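Local coordinates for protein transcriptional regulator fur family (Xanthomonas campestris pv. campestris, PDB 7DH8) that senses zinc as a Fur-family regulator and, with the metal bound, probably binds operator DNA to repress genes of zinc uptake, at residues A56-V60 and C126-V130; H97-S101 and T156-H160. All coordinates share one frame; numbering follows the deposited sequence.

Contact 1: A56-V60 and C126-V130; sequences AGKPV and CHSAV. With ZN (zinc ion), chain C.
Lys58 reaches across to the backbone of Cys126, and this is the polar half of the contact. Its ammonium nitrogen NZ donates to Cys126 O over 2.6 Å, arriving in the carbonyl plane at a C=O...N angle of 148°. Bends at the second and fourth side-chain torsions bring the chain to that oxygen, although the CB of Lys58 does not point at the opposite segment. On the way its CD lies 3.8 Å from Ser128 N, so the methylenes run against the turn while the charge grips its carbonyl.

The apolar contact is Pro59 CG on Ala129 CB at 3.9 Å, the proline CB pointing toward the 126-130 segment. Separately, Pro59 CD closely approaches a carbonyl oxygen, His127 O, at 3.1 Å. Ala104 and Val106 of strand 104-107 also touch this proline.

Metal coordination fixes the other side of the turn. Cys126 SG binds the zinc ion at 2.2 Å, with Cys123, Cys163 and Cys166 completing the site. Ser128 N makes a weak hydrogen bond to the same SG, 3.6 Å long but nearly straight at 165°. His127 between them has positive phi, as befits a tight turn. Such N-H to sulfur bonds characterise zinc knuckles, here a CxxC turn consistent with the family's structural zinc site; on it, in the dimerisation domain, rests the DNA-binding domain's loop between helices 44-56 and 62-69.

Contact 2: H97-S101 and T156-H160; sequences HKLES and TLEVH. With ZN (zinc ion), chain B.
Glu158 presents its carboxylate to Glu100 and Ser101, in the turn after strand 96-99, and takes three hydrogen bonds there. Its OE2 accepts from Glu100 N at 2.7 Å through the syn lone pair, and OE1 accepts from Ser101 N, also at 2.7 Å and on its syn side. The two N-H...O angles, 136° and 145°, show that neither bond is straight. A third donor, Ser101 OG, reaches OE1 at 2.6 Å, nearly in line with the C-O bond. With both oxygens bonded, the carboxylate should be held against rotation and its charged form probably favoured.

Extension beyond CG, with chi2 at 179°, carries the Glu158 carboxylate from its strand to these amides. Around it, Leu99 CD2 lies 4.0 Å from OE2, and Ser101 OG sits 3.0 Å from His160 CE1, at the ring edge. Glu100 CG rests on Thr156 CG2 at 3.9 Å, the two side chains crossing at about a right angle.

Farther out, His160 NE2 bonds to Thr156 OG1 of the second subunit, and Thr156 OG1 to His160 NE2 of that subunit, whose antiparallel strand continues the sheet. His97 NE2 binds zinc at 2.0 Å, with Cys108, His116 and Glu131. As in Fur-family regulators, the DNA-binding domain's wing meets the dimerisation sheet beside an interdomain zinc, which probably helps set the domain arrangement.

The two contacts meet at Leu99: its CD1 lies 3.7 Å from Ala129 CB and 3.8 Å from Pro59 CG, so a side chain of contact 2 packs against the apolar pair of contact 1. Their centres are about 12 Å apart, and their segments alternate along the chain. Both span the boundary between the DNA-binding and dimerisation domains, contact 1 from the loop between two helices and contact 2 from the wing. Each holds one ligand of a different zinc ion, Cys126 and His97. Strand 129-131 runs from contact 1, through Ala129, to Glu131, a ligand of the zinc that His97 binds. Contact 2 alone reaches the neighbouring subunit.

Contact 1: A56-V60 and C126-V130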
loop_
_atom_site.group_PDB
_atom_site.type_symbol
_atom_site.label_atom_id
_atom_site.label_comp_id
_atom_site.label_asym_id
_atom_site.label_seq_id
_atom_site.Cartn_x
_atom_site.Cartn_y
_atom_site.Cartn_z
ATOM N N ALA A 56 -13.242 3.435 16.906
ATOM C CA ALA A 56 -13.184 4.651 16.111
ATOM C C ALA A 56 -14.027 4.566 14.831
ATOM O O ALA A 56 -14.618 5.569 14.420
ATOM C CB ALA A 56 -11.731 4.982 15.790
ATOM N N GLY A 57 -14.097 3.412 14.179
ATOM C CA GLY A 57 -14.908 3.372 12.966
ATOM C C GLY A 57 -14.471 4.298 11.839
ATOM O O GLY A 57 -15.283 4.666 10.988
ATOM N N LYS A 58 -13.222 4.738 11.850
ATOM C CA LYS A 58 -12.453 5.132 10.684
ATOM C C LYS A 58 -11.020 4.745 11.010
ATOM O O LYS A 58 -10.702 4.554 12.198
ATOM C CB LYS A 58 -12.555 6.649 10.415
ATOM C CG LYS A 58 -13.917 7.168 9.987
ATOM C CD LYS A 58 -14.137 7.171 8.466
ATOM C CE LYS A 58 -15.556 7.681 8.104
ATOM N NZ LYS A 58 -15.496 9.154 7.740
ATOM N N PRO A 59 -10.125 4.630 10.018
ATOM C CA PRO A 59 -8.728 4.295 10.344
ATOM C C PRO A 59 -8.125 5.346 11.254
ATOM O O PRO A 59 -8.357 6.548 11.087
ATOM C CB PRO A 59 -8.020 4.282 8.985
ATOM C CG PRO A 59 -9.132 3.815 8.012
ATOM C CD PRO A 59 -10.376 4.541 8.559
ATOM N N VAL A 60 -7.328 4.883 12.196
ATOM C CA VAL A 60 -6.786 5.729 13.255
ATOM C C VAL A 60 -5.314 5.991 12.961
ATOM O O VAL A 60 -4.574 5.051 12.663
ATOM C CB VAL A 60 -6.947 5.028 14.610
ATOM C CG1 VAL A 60 -6.305 5.858 15.749
ATOM C CG2 VAL A 60 -8.405 4.756 14.862
ATOM N N CYS A 126 -14.362 9.856 2.229
ATOM C CA CYS A 126 -14.745 9.807 3.634
ATOM C C CYS A 126 -13.801 8.945 4.457
ATOM O O CYS A 126 -13.944 8.899 5.696
ATOM C CB CYS A 126 -16.185 9.273 3.773
ATOM S SG CYS A 126 -16.405 7.465 3.498
ATOM N N HIS A 127 -12.869 8.246 3.786
ATOM C CA HIS A 127 -11.769 7.464 4.359
ATOM C C HIS A 127 -12.246 6.207 5.079
ATOM O O HIS A 127 -11.450 5.601 5.799
ATOM C CB HIS A 127 -10.900 8.308 5.324
ATOM C CG HIS A 127 -10.557 9.671 4.773
ATOM N ND1 HIS A 127 -10.965 10.854 5.363
ATOM C CD2 HIS A 127 -9.909 10.026 3.635
ATOM C CE1 HIS A 127 -10.571 11.876 4.622
ATOM N NE2 HIS A 127 -9.908 11.400 3.577
ATOM N N SER A 128 -13.511 5.802 4.930
ATOM C CA SER A 128 -13.903 4.507 5.486
ATOM C C SER A 128 -13.075 3.399 4.841
ATOM O O SER A 128 -12.645 3.514 3.677
ATOM C CB SER A 128 -15.382 4.181 5.228
ATOM O OG SER A 128 -15.589 4.099 3.806
ATOM N N ALA A 129 -12.922 2.286 5.589
ATOM C CA ALA A 129 -12.165 1.140 5.102
ATOM C C ALA A 129 -12.946 -0.127 5.400
ATOM O O ALA A 129 -13.368 -0.369 6.535
ATOM C CB ALA A 129 -10.785 1.054 5.728
ATOM N N VAL A 130 -13.179 -0.918 4.374
ATOM C CA VAL A 130 -13.937 -2.155 4.550
ATOM C C VAL A 130 -12.987 -3.306 4.271
ATOM O O VAL A 130 -12.365 -3.351 3.202
ATOM C CB VAL A 130 -15.154 -2.229 3.620
ATOM C CG1 VAL A 130 -15.864 -3.616 3.810
ATOM C CG2 VAL A 130 -16.137 -1.098 3.925
HETATM ZN ZN ZN C . -17.037 7.406 1.350
#

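Contact 2: H97-S101 and T156-H160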
loop_
_atom_site.group_PDB
_atom_site.type_symbol
_atom_site.label_atom_id
_atom_site.label_comp_id
_atom_site.label_asym_id
_atom_site.label_seq_id
_atom_site.Cartn_x
_atom_site.Cartn_y
_atom_site.Cartn_z
ATOM N N HIS A 97 -4.842 -4.064 11.537
ATOM C CA HIS A 97 -4.192 -3.983 10.251
ATOM C C HIS A 97 -3.680 -2.574 10.075
ATOM O O HIS A 97 -4.386 -1.618 10.390
ATOM C CB HIS A 97 -5.143 -4.315 9.081
ATOM C CG HIS A 97 -5.678 -5.715 9.119
ATOM N ND1 HIS A 97 -4.951 -6.792 8.658
ATOM C CD2 HIS A 97 -6.865 -6.213 9.539
ATOM C CE1 HIS A 97 -5.658 -7.899 8.819
ATOM N NE2 HIS A 97 -6.839 -7.571 9.320
ATOM N N LYS A 98 -2.475 -2.455 9.529
ATOM C CA LYS A 98 -1.995 -1.166 9.091
ATOM C C LYS A 98 -2.326 -1.020 7.620
ATOM O O LYS A 98 -1.931 -1.865 6.808
ATOM C CB LYS A 98 -0.486 -1.011 9.291
ATOM C CG LYS A 98 -0.011 0.474 8.966
ATOM C CD LYS A 98 1.532 0.552 9.027
ATOM C CE LYS A 98 2.085 1.824 8.340
ATOM N NZ LYS A 98 3.582 1.963 8.599
ATOM N N LEU A 99 -3.073 0.024 7.284
ATOM C CA LEU A 99 -3.392 0.354 5.890
ATOM C C LEU A 99 -2.259 1.196 5.319
ATOM O O LEU A 99 -2.083 2.349 5.703
ATOM C CB LEU A 99 -4.701 1.117 5.828
ATOM C CG LEU A 99 -5.842 0.245 6.394
ATOM C CD1 LEU A 99 -7.142 1.036 6.433
ATOM C CD2 LEU A 99 -5.981 -1.109 5.588
ATOM N N GLU A 100 -1.518 0.637 4.365
ATOM C CA GLU A 100 -0.323 1.327 3.909
ATOM C C GLU A 100 -0.620 2.567 3.116
ATOM O O GLU A 100 0.193 3.496 3.142
ATOM C CB GLU A 100 0.545 0.397 3.063
ATOM C CG GLU A 100 0.876 -0.842 3.783
ATOM C CD GLU A 100 2.055 -0.650 4.712
ATOM O OE1 GLU A 100 2.693 0.406 4.615
ATOM O OE2 GLU A 100 2.334 -1.558 5.532
ATOM N N SER A 101 -1.740 2.618 2.374
ATOM C CA SER A 101 -1.907 3.804 1.538
ATOM C C SER A 101 -2.434 5.021 2.299
ATOM O O SER A 101 -2.396 6.136 1.748
ATOM C CB SER A 101 -2.832 3.517 0.340
ATOM O OG SER A 101 -4.123 3.197 0.777
ATOM N N THR A 156 -0.272 -6.462 0.380
ATOM C CA THR A 156 -0.985 -5.219 0.615
ATOM C C THR A 156 -1.940 -5.058 -0.542
ATOM O O THR A 156 -1.490 -4.919 -1.686
ATOM C CB THR A 156 -0.018 -4.024 0.644
ATOM O OG1 THR A 156 0.855 -4.164 1.751
ATOM C CG2 THR A 156 -0.828 -2.711 0.806
ATOM N N LEU A 157 -3.250 -5.108 -0.256
ATOM C CA LEU A 157 -4.293 -5.086 -1.268
ATOM C C LEU A 157 -5.274 -4.007 -0.816
ATOM O O LEU A 157 -6.048 -4.174 0.132
ATOM C CB LEU A 157 -4.987 -6.448 -1.443
ATOM C CG LEU A 157 -3.982 -7.633 -1.548
ATOM C CD1 LEU A 157 -4.762 -8.903 -1.223
ATOM C CD2 LEU A 157 -3.359 -7.658 -2.934
ATOM N N GLU A 158 -5.243 -2.873 -1.480
ATOM C CA GLU A 158 -6.113 -1.780 -1.049
ATOM C C GLU A 158 -6.785 -1.207 -2.285
ATOM O O GLU A 158 -6.124 -0.682 -3.175
ATOM C CB GLU A 158 -5.298 -0.753 -0.288
ATOM C CG GLU A 158 -4.560 -1.401 0.928
ATOM C CD GLU A 158 -3.669 -0.438 1.759
ATOM O OE1 GLU A 158 -3.449 0.711 1.373
ATOM O OE2 GLU A 158 -3.174 -0.883 2.809
ATOM N N VAL A 159 -8.090 -1.268 -2.327
ATOM C CA VAL A 159 -8.826 -0.779 -3.486
ATOM C C VAL A 159 -9.285 0.631 -3.175
ATOM O O VAL A 159 -9.975 0.848 -2.162
ATOM C CB VAL A 159 -9.994 -1.720 -3.815
ATOM C CG1 VAL A 159 -10.808 -1.171 -4.980
ATOM C CG2 VAL A 159 -9.435 -3.114 -4.145
ATOM N N HIS A 160 -8.966 1.579 -4.068
ATOM C CA HIS A 160 -9.392 2.965 -3.901
ATOM C C HIS A 160 -10.575 3.321 -4.797
ATOM O O HIS A 160 -10.885 2.643 -5.780
ATOM C CB HIS A 160 -8.245 3.933 -4.192
ATOM C CG HIS A 160 -6.959 3.525 -3.548
ATOM N ND1 HIS A 160 -6.662 3.799 -2.220
ATOM C CD2 HIS A 160 -5.880 2.867 -4.059
ATOM C CE1 HIS A 160 -5.455 3.317 -1.940
ATOM N NE2 HIS A 160 -4.974 2.726 -3.032
HETATM ZN ZN ZN B . -8.307 -8.944 9.460
#